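Long-range contact in protein arginine N-methyltransferase SFM1 (Saccharomyces cerevisiae, PDB 5C74), which uses S-adenosyl-L-methionine to monomethylate a single arginine of ribosomal protein S3: residues D71-L83 against D95-I107. Residues are numbered along the deposited sequence; the frame is centred on the assembly and turned at random.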
loop_
_atom_site.group_PDB
_atom_site.type_symbol
_atom_site.label_atom_id
_atom_site.label_comp_id
_atom_site.label_asym_id
_atom_site.label_seq_id
_atom_site.Cartn_x
_atom_site.Cartn_y
_atom_site.Cartn_z
ATOM N N ASP A 71 -13.132 -20.622 -15.053
ATOM C CA ASP A 71 -12.705 -20.525 -16.445
ATOM C C ASP A 71 -11.211 -20.823 -16.651
ATOM O O ASP A 71 -10.793 -21.140 -17.764
ATOM C CB ASP A 71 -13.022 -19.137 -17.000
ATOM C CG ASP A 71 -12.398 -18.024 -16.175
ATOM O OD1 ASP A 71 -12.473 -18.095 -14.929
ATOM O OD2 ASP A 71 -11.825 -17.089 -16.773
ATOM N N LEU A 72 -10.407 -20.731 -15.596
ATOM C CA LEU A 72 -8.962 -20.915 -15.751
ATOM C C LEU A 72 -8.582 -22.377 -15.951
ATOM O O LEU A 72 -9.224 -23.273 -15.397
ATOM C CB LEU A 72 -8.203 -20.361 -14.534
ATOM C CG LEU A 72 -8.255 -18.841 -14.343
ATOM C CD1 LEU A 72 -7.609 -18.437 -13.025
ATOM C CD2 LEU A 72 -7.566 -18.133 -15.495
ATOM N N GLU A 73 -7.526 -22.626 -16.728
ATOM C CA GLU A 73 -7.039 -23.996 -16.843
ATOM C C GLU A 73 -6.483 -24.414 -15.490
ATOM O O GLU A 73 -6.016 -23.564 -14.723
ATOM C CB GLU A 73 -5.989 -24.135 -17.942
ATOM C CG GLU A 73 -4.615 -23.658 -17.587
ATOM C CD GLU A 73 -3.622 -23.909 -18.718
ATOM O OE1 GLU A 73 -3.067 -22.925 -19.243
ATOM O OE2 GLU A 73 -3.405 -25.087 -19.081
ATOM N N LEU A 74 -6.584 -25.706 -15.177
ATOM C CA LEU A 74 -6.120 -26.219 -13.884
ATOM C C LEU A 74 -4.635 -25.970 -13.673
ATOM O O LEU A 74 -3.860 -26.071 -14.616
ATOM C CB LEU A 74 -6.396 -27.719 -13.776
ATOM C CG LEU A 74 -7.868 -28.126 -13.703
ATOM C CD1 LEU A 74 -7.988 -29.640 -13.646
ATOM C CD2 LEU A 74 -8.538 -27.470 -12.489
ATOM N N LEU A 75 -4.246 -25.645 -12.438
ATOM C CA LEU A 75 -2.834 -25.674 -12.050
ATOM C C LEU A 75 -2.402 -27.132 -11.958
ATOM O O LEU A 75 -2.898 -27.893 -11.118
ATOM C CB LEU A 75 -2.590 -24.971 -10.710
ATOM C CG LEU A 75 -2.402 -23.454 -10.698
ATOM C CD1 LEU A 75 -3.647 -22.731 -11.170
ATOM C CD2 LEU A 75 -2.034 -23.008 -9.279
ATOM N N LYS A 76 -1.478 -27.527 -12.823
ATOM C CA LYS A 76 -1.061 -28.920 -12.873
ATOM C C LYS A 76 0.317 -29.107 -12.270
ATOM O O LYS A 76 1.193 -28.259 -12.430
ATOM C CB LYS A 76 -1.087 -29.414 -14.321
ATOM C CG LYS A 76 -2.501 -29.562 -14.876
ATOM C CD LYS A 76 -2.484 -29.916 -16.361
ATOM C CE LYS A 76 -2.003 -28.745 -17.211
ATOM N NZ LYS A 76 -3.014 -27.644 -17.247
ATOM N N ASP A 77 0.505 -30.214 -11.565
ATOM C CA ASP A 77 1.782 -30.478 -10.924
ATOM C C ASP A 77 2.926 -30.434 -11.940
ATOM O O ASP A 77 2.837 -31.013 -13.030
ATOM C CB ASP A 77 1.744 -31.828 -10.203
ATOM C CG ASP A 77 0.893 -31.793 -8.935
ATOM O OD1 ASP A 77 0.485 -30.690 -8.496
ATOM O OD2 ASP A 77 0.647 -32.875 -8.362
ATOM N N GLY A 78 3.979 -29.703 -11.584
ATOM C CA GLY A 78 5.147 -29.563 -12.430
ATOM C C GLY A 78 4.969 -28.567 -13.558
ATOM O O GLY A 78 5.913 -28.300 -14.296
ATOM N N ARG A 79 3.772 -28.001 -13.695
ATOM C CA ARG A 79 3.532 -27.033 -14.765
ATOM C C ARG A 79 3.307 -25.632 -14.201
ATOM O O ARG A 79 2.821 -24.742 -14.902
ATOM C CB ARG A 79 2.337 -27.462 -15.633
ATOM C CG ARG A 79 2.524 -28.854 -16.253
ATOM C CD ARG A 79 1.513 -29.116 -17.382
ATOM N NE ARG A 79 1.523 -28.003 -18.326
ATOM C CZ ARG A 79 2.345 -27.909 -19.369
ATOM N NH1 ARG A 79 3.202 -28.891 -19.644
ATOM N NH2 ARG A 79 2.294 -26.841 -20.158
ATOM N N VAL A 80 3.671 -25.440 -12.937
ATOM C CA VAL A 80 3.613 -24.107 -12.332
ATOM C C VAL A 80 5.024 -23.667 -11.957
ATOM O O VAL A 80 5.700 -24.335 -11.178
ATOM C CB VAL A 80 2.695 -24.095 -11.091
ATOM C CG1 VAL A 80 2.650 -22.714 -10.485
ATOM C CG2 VAL A 80 1.269 -24.569 -11.469
ATOM N N CYS A 81 5.465 -22.554 -12.534
ATOM C CA CYS A 81 6.804 -22.037 -12.315
ATOM C C CYS A 81 6.829 -21.057 -11.153
ATOM O O CYS A 81 5.951 -20.206 -11.027
ATOM C CB CYS A 81 7.325 -21.359 -13.586
ATOM S SG CYS A 81 8.988 -20.687 -13.382
ATOM N N LEU A 82 7.829 -21.177 -10.291
ATOM C CA LEU A 82 7.967 -20.228 -9.197
ATOM C C LEU A 82 9.203 -19.366 -9.433
ATOM O O LEU A 82 10.298 -19.894 -9.602
ATOM C CB LEU A 82 8.071 -20.955 -7.856
ATOM C CG LEU A 82 8.365 -20.073 -6.639
ATOM C CD1 LEU A 82 7.133 -19.210 -6.266
ATOM C CD2 LEU A 82 8.794 -20.945 -5.470
ATOM N N LEU A 83 9.026 -18.049 -9.482
ATOM C CA LEU A 83 10.182 -17.150 -9.503
ATOM C C LEU A 83 10.993 -17.399 -8.250
ATOM O O LEU A 83 10.478 -17.307 -7.137
ATOM C CB LEU A 83 9.773 -15.677 -9.561
ATOM C CG LEU A 83 10.986 -14.731 -9.481
ATOM C CD1 LEU A 83 11.886 -14.924 -10.711
ATOM C CD2 LEU A 83 10.570 -13.269 -9.333
ATOM N N ASP A 95 11.120 -23.315 -22.101
ATOM C CA ASP A 95 10.211 -23.552 -20.970
ATOM C C ASP A 95 8.755 -23.226 -21.286
ATOM O O ASP A 95 7.856 -23.542 -20.508
ATOM C CB ASP A 95 10.630 -22.723 -19.749
ATOM C CG ASP A 95 11.929 -23.197 -19.136
ATOM O OD1 ASP A 95 12.200 -24.415 -19.164
ATOM O OD2 ASP A 95 12.663 -22.350 -18.594
ATOM N N ALA A 96 8.516 -22.585 -22.421
ATOM C CA ALA A 96 7.146 -22.245 -22.812
ATOM C C ALA A 96 6.213 -23.464 -22.903
ATOM O O ALA A 96 5.017 -23.344 -22.643
ATOM C CB ALA A 96 7.156 -21.495 -24.154
ATOM N N THR A 97 6.740 -24.630 -23.285
ATOM C CA THR A 97 5.914 -25.842 -23.320
ATOM C C THR A 97 5.707 -26.491 -21.952
ATOM O O THR A 97 4.927 -27.430 -21.827
ATOM C CB THR A 97 6.533 -26.912 -24.236
ATOM O OG1 THR A 97 7.813 -27.284 -23.708
ATOM C CG2 THR A 97 6.713 -26.359 -25.653
ATOM N N LYS A 98 6.429 -26.009 -20.943
ATOM C CA LYS A 98 6.494 -26.687 -19.651
ATOM C C LYS A 98 5.547 -26.104 -18.618
ATOM O O LYS A 98 5.089 -26.815 -17.719
ATOM C CB LYS A 98 7.919 -26.619 -19.074
ATOM C CG LYS A 98 8.983 -27.416 -19.843
ATOM C CD LYS A 98 10.297 -27.441 -19.054
ATOM C CE LYS A 98 11.361 -28.307 -19.724
ATOM N NZ LYS A 98 12.003 -27.628 -20.879
ATOM N N PHE A 99 5.302 -24.802 -18.724
ATOM C CA PHE A 99 4.627 -24.040 -17.668
ATOM C C PHE A 99 3.367 -23.342 -18.160
ATOM O O PHE A 99 3.361 -22.772 -19.252
ATOM C CB PHE A 99 5.576 -22.985 -17.091
ATOM C CG PHE A 99 6.848 -23.550 -16.512
ATOM C CD1 PHE A 99 6.813 -24.589 -15.594
ATOM C CD2 PHE A 99 8.080 -23.035 -16.890
ATOM C CE1 PHE A 99 7.987 -25.108 -15.056
ATOM C CE2 PHE A 99 9.254 -23.543 -16.361
ATOM C CZ PHE A 99 9.211 -24.583 -15.446
ATOM N N ASP A 100 2.317 -23.359 -17.338
ATOM C CA ASP A 100 1.074 -22.651 -17.639
ATOM C C ASP A 100 0.914 -21.412 -16.757
ATOM O O ASP A 100 0.260 -20.446 -17.152
ATOM C CB ASP A 100 -0.122 -23.574 -17.439
ATOM C CG ASP A 100 0.005 -24.852 -18.238
ATOM O OD1 ASP A 100 0.358 -24.754 -19.422
ATOM O OD2 ASP A 100 -0.217 -25.940 -17.678
ATOM N N TYR A 101 1.529 -21.461 -15.570
ATOM C CA TYR A 101 1.461 -20.383 -14.579
ATOM C C TYR A 101 2.844 -20.006 -14.093
ATOM O O TYR A 101 3.727 -20.854 -14.016
ATOM C CB TYR A 101 0.614 -20.798 -13.372
ATOM C CG TYR A 101 -0.850 -20.926 -13.711
ATOM C CD1 TYR A 101 -1.691 -19.825 -13.630
ATOM C CD2 TYR A 101 -1.389 -22.144 -14.110
ATOM C CE1 TYR A 101 -3.053 -19.932 -13.929
ATOM C CE2 TYR A 101 -2.746 -22.264 -14.423
ATOM C CZ TYR A 101 -3.565 -21.151 -14.329
ATOM O OH TYR A 101 -4.896 -21.259 -14.633
ATOM N N PHE A 102 3.004 -18.733 -13.742
ATOM C CA PHE A 102 4.255 -18.198 -13.215
ATOM C C PHE A 102 3.890 -17.486 -11.923
ATOM O O PHE A 102 3.017 -16.622 -11.922
ATOM C CB PHE A 102 4.898 -17.228 -14.209
ATOM C CG PHE A 102 6.289 -16.800 -13.826
ATOM C CD1 PHE A 102 6.492 -15.700 -13.004
ATOM C CD2 PHE A 102 7.393 -17.491 -14.296
ATOM C CE1 PHE A 102 7.773 -15.298 -12.661
ATOM C CE2 PHE A 102 8.684 -17.085 -13.950
ATOM C CZ PHE A 102 8.865 -15.994 -13.134
ATOM N N VAL A 103 4.539 -17.870 -10.831
ATOM C CA VAL A 103 4.128 -17.426 -9.496
ATOM C C VAL A 103 5.156 -16.500 -8.842
ATOM O O VAL A 103 6.343 -16.794 -8.837
ATOM C CB VAL A 103 3.906 -18.633 -8.578
ATOM C CG1 VAL A 103 3.560 -18.182 -7.169
ATOM C CG2 VAL A 103 2.807 -19.540 -9.155
ATOM N N PHE A 104 4.688 -15.374 -8.314
ATOM C CA PHE A 104 5.507 -14.492 -7.490
ATOM C C PHE A 104 5.153 -14.774 -6.056
ATOM O O PHE A 104 4.032 -14.478 -5.622
ATOM C CB PHE A 104 5.264 -13.021 -7.816
ATOM C CG PHE A 104 5.730 -12.627 -9.177
ATOM C CD1 PHE A 104 4.948 -12.900 -10.294
ATOM C CD2 PHE A 104 6.955 -12.001 -9.347
ATOM C CE1 PHE A 104 5.378 -12.549 -11.558
ATOM C CE2 PHE A 104 7.391 -11.641 -10.604
ATOM C CZ PHE A 104 6.605 -11.913 -11.709
ATOM N N GLY A 105 6.088 -15.375 -5.333
ATOM C CA GLY A 105 5.886 -15.714 -3.938
ATOM C C GLY A 105 5.729 -14.458 -3.103
ATOM O O GLY A 105 6.242 -13.394 -3.451
ATOM N N GLY A 106 5.015 -14.573 -1.993
ATOM C CA GLY A 106 4.763 -13.416 -1.158
ATOM C C GLY A 106 6.065 -12.946 -0.533
ATOM O O GLY A 106 6.941 -13.756 -0.257
ATOM N N ILE A 107 6.194 -11.641 -0.342
ATOM C CA ILE A 107 7.330 -11.078 0.387
ATOM C C ILE A 107 6.833 -10.678 1.765
ATOM O O ILE A 107 5.951 -9.835 1.897
ATOM C CB ILE A 107 7.951 -9.866 -0.336
ATOM C CG1 ILE A 107 8.578 -10.298 -1.664
ATOM C CG2 ILE A 107 8.994 -9.188 0.544
ATOM C CD1 ILE A 107 7.716 -9.997 -2.867
HETATM O O HOH W 1 -0.788 -25.726 -14.895
HETATM O O HOH W 2 6.575 -29.163 -17.032
HETATM O O HOH W 3 8.848 -16.035 -5.610
#
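Strands 80-83 and 101-104 lie side by side in the parallel sheet of this SPOUT-family methyltransferase, joined by the backbone bonds C81 N to Y101 O, V103 N to C81 O and L83 N to V103 O. Just before the strands pair, charged groups take over. R79 grips D100 side-on, NE giving a nearly straight bond to OD2 (2.8 Å) and NH2 another to OD1 (2.9 Å), although the two flat groups are turned 38° apart. The far end of the same guanidinium closes on T97 O through NH1 and NH2, while K98 O sits over one face. A leucine in place of R79 would probably leave the D100 carboxylate to the weak bond from K76 NZ and a water, and T97 O without the two N-H donors. K76 NZ also bridges to E73 OE2, which probably eases the close approach of the E73 and D100 carboxylates; E73 OE1 pairs with K2 of strand 2-6, the neighbour of 101-104 on its other side.

Such a parallel pair, flanked by 2-6 and 128-131, presents two faces. On one, V80 CG1 presses tightly on V103 CG2 (3.4 Å), and the Y101 ring carries L75 CD1 over a face, 3.6 Å from its centroid. Y101 OH donates to E73 O (2.6 Å), tying the loop before strand 80-83 to strand 101-104; E73 O also accepts from N66 ND2. On the other, C81 CB stands almost centrally over the F99 ring (3.7 Å to the centroid); with SG anti to the backbone N (chi1 180°), the sulfur also reaches F102 CE2 obliquely (3.7 Å), and helix 140-151 packs against F102 and F104.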